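Local coordinates for protein induced by osmotic stress (Scheffersomyces stipitis, PDB 5YWN) that probably catalyses the NADPH-dependent reduction of carbonyl compounds, including haloketones, to alcohols on a Rossmann-type nucleotide-binding fold, at residues A63-L68 with K111-Q116; T264-Q269 with F316-S321; V274-F279 with D284-G289. The protein carries 1 engineered substitution. All coordinates share one frame; numbering follows the deposited sequence.

Interaction 1: A63-L68 with K111-Q116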
loop_
_atom_site.group_PDB
_atom_site.type_symbol
_atom_site.label_atom_id
_atom_site.label_comp_id
_atom_site.label_asym_id
_atom_site.label_seq_id
_atom_site.Cartn_x
_atom_site.Cartn_y
_atom_site.Cartn_z
ATOM N N ALA A 63 11.883 -17.772 -6.499
ATOM C CA ALA A 63 12.002 -16.633 -7.324
ATOM C C ALA A 63 12.972 -15.579 -6.783
ATOM O O ALA A 63 13.652 -14.998 -7.526
ATOM C CB ALA A 63 10.657 -16.017 -7.511
ATOM N N PHE A 64 13.005 -15.392 -5.476
ATOM C CA PHE A 64 13.884 -14.458 -4.843
ATOM C C PHE A 64 15.255 -15.011 -4.402
ATOM O O PHE A 64 16.026 -14.299 -3.869
ATOM C CB PHE A 64 13.177 -13.763 -3.691
ATOM C CG PHE A 64 12.217 -12.687 -4.123
ATOM C CD1 PHE A 64 10.912 -12.969 -4.350
ATOM C CD2 PHE A 64 12.634 -11.392 -4.291
ATOM C CE1 PHE A 64 10.046 -11.985 -4.780
ATOM C CE2 PHE A 64 11.779 -10.411 -4.696
ATOM C CZ PHE A 64 10.489 -10.712 -4.951
ATOM N N ASP A 65 15.525 -16.280 -4.633
ATOM C CA ASP A 65 16.717 -16.894 -4.089
ATOM C C ASP A 65 17.983 -16.225 -4.571
ATOM O O ASP A 65 18.792 -15.893 -3.796
ATOM C CB ASP A 65 16.813 -18.356 -4.462
ATOM C CG ASP A 65 15.923 -19.232 -3.648
ATOM O OD1 ASP A 65 15.053 -18.757 -2.978
ATOM O OD2 ASP A 65 16.102 -20.429 -3.697
ATOM N N GLU A 66 18.092 -16.015 -5.842
ATOM C CA GLU A 66 19.282 -15.428 -6.365
ATOM C C GLU A 66 19.478 -14.017 -5.862
ATOM O O GLU A 66 20.520 -13.676 -5.455
ATOM C CB GLU A 66 19.307 -15.515 -7.862
ATOM C CG GLU A 66 19.818 -16.833 -8.376
ATOM C CD GLU A 66 21.289 -17.096 -8.052
ATOM O OE1 GLU A 66 21.642 -18.166 -7.563
ATOM O OE2 GLU A 66 22.093 -16.216 -8.277
ATOM N N ALA A 67 18.432 -13.224 -5.861
ATOM C CA ALA A 67 18.515 -11.858 -5.434
ATOM C C ALA A 67 18.936 -11.771 -3.998
ATOM O O ALA A 67 19.764 -11.001 -3.671
ATOM C CB ALA A 67 17.196 -11.178 -5.636
ATOM N N LEU A 68 18.376 -12.605 -3.155
ATOM C CA LEU A 68 18.792 -12.664 -1.782
ATOM C C LEU A 68 20.245 -13.109 -1.611
ATOM O O LEU A 68 20.962 -12.519 -0.894
ATOM C CB LEU A 68 17.839 -13.503 -0.986
ATOM C CG LEU A 68 16.480 -12.863 -0.880
ATOM C CD1 LEU A 68 15.438 -13.813 -0.400
ATOM C CD2 LEU A 68 16.485 -11.562 -0.108
ATOM N N LYS A 111 13.893 -17.808 4.347
ATOM C CA LYS A 111 14.332 -18.848 5.224
ATOM C C LYS A 111 15.434 -19.705 4.625
ATOM O O LYS A 111 16.319 -20.058 5.296
ATOM C CB LYS A 111 13.178 -19.697 5.695
ATOM C CG LYS A 111 13.579 -20.795 6.631
ATOM C CD LYS A 111 12.424 -21.624 7.069
ATOM C CE LYS A 111 12.863 -22.606 8.122
ATOM N NZ LYS A 111 12.093 -23.831 8.009
ATOM N N ASP A 112 15.319 -20.046 3.362
ATOM C CA ASP A 112 16.311 -20.839 2.709
ATOM C C ASP A 112 17.695 -20.146 2.563
ATOM O O ASP A 112 18.675 -20.734 2.791
ATOM C CB ASP A 112 15.853 -21.265 1.314
ATOM C CG ASP A 112 14.678 -22.241 1.302
ATOM O OD1 ASP A 112 14.285 -22.762 2.311
ATOM O OD2 ASP A 112 14.131 -22.458 0.237
ATOM N N VAL A 113 17.715 -18.919 2.104
ATOM C CA VAL A 113 18.925 -18.252 1.719
ATOM C C VAL A 113 19.258 -16.932 2.412
ATOM O O VAL A 113 20.211 -16.327 2.096
ATOM C CB VAL A 113 18.995 -18.068 0.204
ATOM C CG1 VAL A 113 18.762 -19.381 -0.504
ATOM C CG2 VAL A 113 18.045 -17.003 -0.265
ATOM N N ALA A 114 18.412 -16.497 3.299
ATOM C CA ALA A 114 18.634 -15.274 3.976
ATOM C C ALA A 114 18.354 -15.364 5.447
ATOM O O ALA A 114 17.538 -14.709 5.963
ATOM C CB ALA A 114 17.842 -14.188 3.306
ATOM N N PRO A 115 19.094 -16.190 6.149
ATOM C CA PRO A 115 18.927 -16.382 7.588
ATOM C C PRO A 115 19.232 -15.166 8.438
ATOM O O PRO A 115 18.820 -15.089 9.536
ATOM C CB PRO A 115 19.904 -17.513 7.915
ATOM C CG PRO A 115 20.823 -17.550 6.811
ATOM C CD PRO A 115 20.171 -17.007 5.620
ATOM N N GLN A 116 19.991 -14.260 7.890
ATOM C CA GLN A 116 20.317 -13.019 8.509
ATOM C C GLN A 116 19.135 -12.064 8.647
ATOM O O GLN A 116 19.211 -11.170 9.391
ATOM C CB GLN A 116 21.469 -12.353 7.791
ATOM C CG GLN A 116 21.109 -11.539 6.591
ATOM C CD GLN A 116 20.956 -12.356 5.367
ATOM O OE1 GLN A 116 20.993 -13.537 5.409
ATOM N NE2 GLN A 116 20.759 -11.710 4.286
HETATM O O HOH W 1 13.272 -20.925 -1.910
HETATM O O HOH W 2 16.466 -22.659 -1.850
HETATM O O HOH W 3 21.191 -13.456 1.730
#
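Leu-68 and Val-113 both present their backbone O atoms to a single water, which donates to each, at 2.8 Å from Leu-68 O and 3.1 Å from Val-113 O. Gln-116 supplies the third grip, its NE2 donating to that water over 3.1 Å, while Val-74 O takes another bond from the same amide nitrogen. The setting is the Rossmann fold: helix 65-70 leads into strand 74-79, and helix 91-113 belongs to the beta-alpha-beta crossover that leaves that strand for 119-123. Next to this water, Leu-68 packs against Val-113 and Ala-114. With Val-113 CG1 anti to the carbonyl carbon (chi1 -52°), CG2 falls between the backbone N and the carbonyl carbon and reaches Leu-68 CB at 3.6 Å; the two side chains cross at about a right angle. The same methyl comes within 3.8 Å of Asp-65 O. Ala-114, where the chain leaves helical geometry, adds its CB beside Leu-68, which also packs on Phe-77 in strand 74-79. Toward the solvent, two aspartates face each other through water instead of touching. Asp-65 OD1 is tied to Ser-109 OG on helix 91-113. One bridging water donates 2.9 Å to Asp-65 OD2 and 3.1 Å to Asp-112 OD2, and these two like-charged oxygens stand 4.8 Å apart.

Interaction 2: T264-Q269 with F316-S321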
loop_
_atom_site.group_PDB
_atom_site.type_symbol
_atom_site.label_atom_id
_atom_site.label_comp_id
_atom_site.label_asym_id
_atom_site.label_seq_id
_atom_site.Cartn_x
_atom_site.Cartn_y
_atom_site.Cartn_z
ATOM N N THR A 264 -9.584 9.085 8.213
ATOM C CA THR A 264 -10.948 9.582 8.221
ATOM C C THR A 264 -11.755 9.219 6.957
ATOM O O THR A 264 -11.223 8.959 5.938
ATOM C CB THR A 264 -10.998 11.103 8.481
ATOM O OG1 THR A 264 -10.249 11.781 7.499
ATOM C CG2 THR A 264 -10.438 11.441 9.817
ATOM N N ARG A 265 -13.059 9.211 7.119
ATOM C CA ARG A 265 -14.033 9.079 6.081
ATOM C C ARG A 265 -14.161 10.288 5.189
ATOM O O ARG A 265 -14.063 11.372 5.632
ATOM C CB ARG A 265 -15.397 8.729 6.660
ATOM C CG ARG A 265 -15.661 7.268 6.483
ATOM C CD ARG A 265 -16.858 6.751 7.182
ATOM N NE ARG A 265 -16.589 5.503 7.795
ATOM C CZ ARG A 265 -16.510 4.365 7.161
ATOM N NH1 ARG A 265 -16.638 4.285 5.889
ATOM N NH2 ARG A 265 -16.306 3.298 7.849
ATOM N N PHE A 266 -14.401 10.010 3.932
ATOM C CA PHE A 266 -14.624 10.974 2.910
ATOM C C PHE A 266 -15.607 10.479 1.861
ATOM O O PHE A 266 -15.809 9.321 1.694
ATOM C CB PHE A 266 -13.322 11.294 2.212
ATOM C CG PHE A 266 -12.819 10.193 1.367
ATOM C CD1 PHE A 266 -12.118 9.170 1.896
ATOM C CD2 PHE A 266 -13.114 10.178 0.055
ATOM C CE1 PHE A 266 -11.670 8.158 1.132
ATOM C CE2 PHE A 266 -12.681 9.170 -0.740
ATOM C CZ PHE A 266 -11.951 8.169 -0.205
ATOM N N ASN A 267 -16.115 11.430 1.113
ATOM C CA ASN A 267 -16.778 11.199 -0.144
ATOM C C ASN A 267 -16.365 12.183 -1.221
ATOM O O ASN A 267 -15.534 12.980 -1.015
ATOM C CB ASN A 267 -18.290 11.071 0.005
ATOM C CG ASN A 267 -18.981 12.368 0.372
ATOM O OD1 ASN A 267 -18.499 13.427 0.146
ATOM N ND2 ASN A 267 -20.138 12.238 0.925
ATOM N N GLY A 268 -17.029 12.110 -2.347
ATOM C CA GLY A 268 -16.796 12.991 -3.450
ATOM C C GLY A 268 -17.006 14.462 -3.120
ATOM O O GLY A 268 -16.332 15.273 -3.610
ATOM N N GLN A 269 -17.975 14.763 -2.286
ATOM C CA GLN A 269 -18.183 16.113 -1.823
ATOM C C GLN A 269 -17.035 16.643 -0.983
ATOM O O GLN A 269 -16.628 17.723 -1.173
ATOM C CB GLN A 269 -19.504 16.278 -1.108
ATOM C CG GLN A 269 -19.902 17.704 -0.901
ATOM C CD GLN A 269 -20.213 18.433 -2.171
ATOM O OE1 GLN A 269 -21.107 18.080 -2.878
ATOM N NE2 GLN A 269 -19.449 19.425 -2.456
ATOM N N PHE A 316 -1.422 12.659 8.623
ATOM C CA PHE A 316 -1.746 13.734 7.753
ATOM C C PHE A 316 -3.269 13.780 7.651
ATOM O O PHE A 316 -3.896 12.792 7.534
ATOM C CB PHE A 316 -1.157 13.486 6.376
ATOM C CG PHE A 316 0.291 13.823 6.240
ATOM C CD1 PHE A 316 0.681 15.086 5.963
ATOM C CD2 PHE A 316 1.243 12.879 6.403
ATOM C CE1 PHE A 316 2.007 15.411 5.816
ATOM C CE2 PHE A 316 2.566 13.185 6.271
ATOM C CZ PHE A 316 2.952 14.454 5.965
ATOM N N ASP A 317 -3.830 14.957 7.718
ATOM C CA ASP A 317 -5.245 15.112 7.506
ATOM C C ASP A 317 -5.620 15.060 6.033
ATOM O O ASP A 317 -4.804 15.170 5.209
ATOM C CB ASP A 317 -5.798 16.299 8.266
ATOM C CG ASP A 317 -5.583 17.615 7.580
ATOM O OD1 ASP A 317 -5.090 17.669 6.495
ATOM O OD2 ASP A 317 -5.988 18.636 8.144
ATOM N N PHE A 318 -6.878 14.868 5.761
ATOM C CA PHE A 318 -7.354 14.618 4.423
ATOM C C PHE A 318 -7.072 15.766 3.455
ATOM O O PHE A 318 -6.635 15.563 2.379
ATOM C CB PHE A 318 -8.841 14.295 4.470
ATOM C CG PHE A 318 -9.484 14.195 3.139
ATOM C CD1 PHE A 318 -9.420 13.049 2.430
ATOM C CD2 PHE A 318 -10.186 15.227 2.630
ATOM C CE1 PHE A 318 -10.001 12.948 1.204
ATOM C CE2 PHE A 318 -10.770 15.140 1.399
ATOM C CZ PHE A 318 -10.680 14.005 0.687
ATOM N N GLU A 319 -7.296 16.965 3.905
ATOM C CA GLU A 319 -7.044 18.133 3.111
ATOM C C GLU A 319 -5.560 18.229 2.735
ATOM O O GLU A 319 -5.251 18.500 1.652
ATOM C CB GLU A 319 -7.506 19.368 3.847
ATOM C CG GLU A 319 -7.197 20.659 3.157
ATOM C CD GLU A 319 -8.050 21.851 3.562
ATOM O OE1 GLU A 319 -7.744 22.918 3.125
ATOM O OE2 GLU A 319 -9.004 21.736 4.263
ATOM N N THR A 320 -4.693 17.982 3.670
ATOM C CA THR A 320 -3.290 18.059 3.413
ATOM C C THR A 320 -2.858 17.028 2.379
ATOM O O THR A 320 -2.170 17.356 1.462
ATOM C CB THR A 320 -2.441 18.019 4.688
ATOM O OG1 THR A 320 -2.893 18.986 5.611
ATOM C CG2 THR A 320 -1.007 18.334 4.387
ATOM N N SER A 321 -3.327 15.804 2.527
ATOM C CA SER A 321 -2.964 14.737 1.624
ATOM C C SER A 321 -3.454 15.075 0.212
ATOM O O SER A 321 -2.733 15.026 -0.707
ATOM C CB SER A 321 -3.536 13.411 2.108
ATOM O OG SER A 321 -3.201 12.364 1.272
HETATM O O HOH W 4 -8.663 14.189 8.082
#
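Phe-266 and Phe-318 supply the apolar part of this contact, where the short strand 265-267 meets the first turn of helix 318-332 in the C-terminal part of this epimerase/dehydratase-family fold. Their ring planes lie within 17° of parallel but are slid so far apart, centroids 5.6 Å from each other, that they barely overlap. The closer partner of the Phe-318 ring is the Phe-266 methylene: CB sits 3.8 Å from Phe-318 CE1 and makes an off-centre CH-pi contact, 28° from the ring normal. Phe-318 can reach it because its CG stands anti to the backbone N (chi1 172°), which carries the ring across to the strand. More aromatics close the cluster, Phe-196 edge-to-face with Phe-266 and Phe-235 edge-to-face with Phe-318.

Polar bridging comes through one water, which accepts from Phe-318 N at 3.0 Å and is hydrogen-bonded to Thr-264 OG1 at 2.9 Å. It satisfies an N-H of the first turn, for which the helix itself supplies no carbonyl.

Capping fixes that helix start further. Asp-317, the N-cap, receives Thr-320 N on OD1 at 2.9 Å, and Thr-320 OG1 donates to the same oxygen at 2.7 Å from above the carboxylate plane. The two segments are thus joined by apolar surface and one water, with no direct hydrogen bond across, while the carboxylate of Asp-317 at the helix N-terminus would probably interact favourably with the helix dipole.

Interaction 3: V274-F279 with D284-G289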
loop_
_atom_site.group_PDB
_atom_site.type_symbol
_atom_site.label_atom_id
_atom_site.label_comp_id
_atom_site.label_asym_id
_atom_site.label_seq_id
_atom_site.Cartn_x
_atom_site.Cartn_y
_atom_site.Cartn_z
ATOM N N VAL A 274 -12.451 20.395 -0.797
ATOM C CA VAL A 274 -11.068 20.680 -0.578
ATOM C C VAL A 274 -10.398 21.297 -1.785
ATOM O O VAL A 274 -9.805 22.283 -1.674
ATOM C CB VAL A 274 -10.345 19.412 -0.072
ATOM C CG1 VAL A 274 -8.844 19.460 -0.268
ATOM C CG2 VAL A 274 -10.702 19.117 1.368
ATOM N N VAL A 275 -10.555 20.697 -2.920
ATOM C CA VAL A 275 -9.917 21.149 -4.112
ATOM C C VAL A 275 -10.337 22.568 -4.534
ATOM O O VAL A 275 -9.530 23.358 -4.862
ATOM C CB VAL A 275 -10.156 20.147 -5.234
ATOM C CG1 VAL A 275 -9.669 20.658 -6.545
ATOM C CG2 VAL A 275 -9.471 18.844 -4.917
ATOM N N ARG A 276 -11.621 22.851 -4.456
ATOM C CA ARG A 276 -12.123 24.145 -4.831
ATOM C C ARG A 276 -11.617 25.302 -3.956
ATOM O O ARG A 276 -11.316 26.318 -4.469
ATOM C CB ARG A 276 -13.642 24.140 -4.963
ATOM C CG ARG A 276 -14.212 23.257 -6.050
ATOM C CD ARG A 276 -15.708 23.086 -5.924
ATOM N NE ARG A 276 -16.327 24.378 -5.979
ATOM C CZ ARG A 276 -16.525 25.050 -7.092
ATOM N NH1 ARG A 276 -16.262 24.501 -8.242
ATOM N NH2 ARG A 276 -17.017 26.250 -7.043
ATOM N N LYS A 277 -11.545 25.116 -2.650
ATOM C CA LYS A 277 -10.960 26.088 -1.752
ATOM C C LYS A 277 -9.465 26.330 -1.944
ATOM O O LYS A 277 -9.037 27.402 -2.005
ATOM C CB LYS A 277 -11.221 25.687 -0.329
ATOM C CG LYS A 277 -12.666 25.743 0.095
ATOM C CD LYS A 277 -12.828 25.253 1.513
ATOM C CE LYS A 277 -14.183 25.585 2.093
ATOM N NZ LYS A 277 -15.226 24.777 1.510
ATOM N N ASN A 278 -8.711 25.269 -2.031
ATOM C CA ASN A 278 -7.303 25.267 -2.309
ATOM C C ASN A 278 -6.810 25.686 -3.672
ATOM O O ASN A 278 -5.797 26.232 -3.756
ATOM C CB ASN A 278 -6.654 23.988 -1.814
ATOM C CG ASN A 278 -6.713 23.869 -0.327
ATOM O OD1 ASN A 278 -5.937 24.437 0.357
ATOM N ND2 ASN A 278 -7.683 23.180 0.152
ATOM N N PHE A 279 -7.561 25.383 -4.707
ATOM C CA PHE A 279 -7.206 25.679 -6.072
ATOM C C PHE A 279 -8.346 26.451 -6.742
ATOM O O PHE A 279 -9.009 26.016 -7.628
ATOM C CB PHE A 279 -6.812 24.430 -6.825
ATOM C CG PHE A 279 -5.822 23.596 -6.114
ATOM C CD1 PHE A 279 -4.501 23.819 -6.267
ATOM C CD2 PHE A 279 -6.226 22.618 -5.250
ATOM C CE1 PHE A 279 -3.583 23.070 -5.596
ATOM C CE2 PHE A 279 -5.319 21.850 -4.581
ATOM C CZ PHE A 279 -3.994 22.088 -4.743
ATOM N N ASP A 284 -14.121 27.425 -11.503
ATOM C CA ASP A 284 -14.976 27.576 -12.650
ATOM C C ASP A 284 -14.950 26.411 -13.615
ATOM O O ASP A 284 -15.743 26.339 -14.479
ATOM C CB ASP A 284 -14.816 28.919 -13.366
ATOM C CG ASP A 284 -13.432 29.182 -13.860
ATOM O OD1 ASP A 284 -12.603 28.304 -13.866
ATOM O OD2 ASP A 284 -13.168 30.310 -14.246
ATOM N N LYS A 285 -13.999 25.545 -13.442
ATOM C CA LYS A 285 -13.842 24.387 -14.253
ATOM C C LYS A 285 -14.277 23.085 -13.594
ATOM O O LYS A 285 -14.014 22.058 -14.119
ATOM C CB LYS A 285 -12.400 24.267 -14.711
ATOM C CG LYS A 285 -11.926 25.433 -15.538
ATOM C CD LYS A 285 -10.462 25.684 -15.300
ATOM C CE LYS A 285 -10.207 27.140 -15.009
ATOM N NZ LYS A 285 -8.768 27.348 -14.902
ATOM N N LEU A 286 -14.935 23.158 -12.454
ATOM C CA LEU A 286 -15.307 22.019 -11.700
ATOM C C LEU A 286 -16.718 22.109 -11.196
ATOM O O LEU A 286 -17.252 23.158 -11.034
ATOM C CB LEU A 286 -14.397 21.837 -10.511
ATOM C CG LEU A 286 -12.899 21.637 -10.626
ATOM C CD1 LEU A 286 -12.254 21.565 -9.282
ATOM C CD2 LEU A 286 -12.557 20.441 -11.432
ATOM N N PRO A 287 -17.323 20.982 -10.884
ATOM C CA PRO A 287 -18.653 21.018 -10.268
ATOM C C PRO A 287 -18.627 21.520 -8.834
ATOM O O PRO A 287 -17.617 21.496 -8.228
ATOM C CB PRO A 287 -19.119 19.580 -10.323
ATOM C CG PRO A 287 -17.982 18.793 -10.799
ATOM C CD PRO A 287 -16.789 19.629 -10.923
ATOM N N VAL A 288 -19.760 21.995 -8.368
ATOM C CA VAL A 288 -19.932 22.511 -7.029
ATOM C C VAL A 288 -20.576 21.535 -6.054
ATOM O O VAL A 288 -20.199 21.425 -4.968
ATOM C CB VAL A 288 -20.733 23.839 -7.032
ATOM C CG1 VAL A 288 -20.687 24.487 -5.681
ATOM C CG2 VAL A 288 -20.199 24.803 -8.059
ATOM N N GLY A 289 -21.588 20.844 -6.511
ATOM C CA GLY A 289 -22.382 19.991 -5.678
ATOM C C GLY A 289 -23.033 20.736 -4.552
ATOM O O GLY A 289 -23.566 21.763 -4.751
#
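Leu-286 meets Val-275 and Arg-276 where the loop after helix 268-278 packs back on that helix, in the C-terminal part of this extended short-chain reductase-like fold. Its CD1 rests 3.9 Å from Val-275 CG1, the two side chains crossing at about a right angle, and also touches Arg-276 CG. The Leu-286 CB lies in the guanidinium plane, at its edge, 4.0 Å from Arg-276 NH1. Next in line, the Pro-287 ring packs on Leu-222, and its carbonyl is offered to the arginine: Arg-276 NH1 is 3.3 Å from Pro-287 O, and equally far from Leu-286 O, while its clear hydrogen bond goes to Ala-283 O. A bend in the arginine chain at chi3 (58°) swings the guanidinium in among these carbonyls. Val-288 comes last, its backbone O accepting from Gln-269 NE2, about two turns before Arg-276 in helix 268-278, and its CG2 methyl covering one guanidinium face. With an alanine in place of Arg-276, Ala-283 O would probably lose its charged donor and Val-288 the flat group it packs on, so the returning loop is likely to be held less firmly against the helix. That methyl sits off toward the rim of the guanidinium, with Val-288 CG2 3.6 Å from Arg-276 NH2.

Overall arrangement
Interaction 1 comes first along the chain and sits on the far side of the molecule's centre from the other two, its centre about 40 Å from that of interaction 2 and about 50 Å from that of interaction 3. It packs helices beside the seven-stranded parallel nucleotide-binding sheet. Interactions 2 and 3, centres about 14 Å apart, share helix 268-278; segments 274-279 and 284-289 both fall between the two segments of interaction 2. They touch directly, Glu-319 OE1 with Asn-278 ND2 and Phe-318 CE2 with Val-274 CG2. Together they tie helix 268-278, its following loop and helix 318-332 into one C-terminal block. The Phe-266 side chain is about 10 Å from bound NADP; interactions 1 and 3 lie away from the annotated sites.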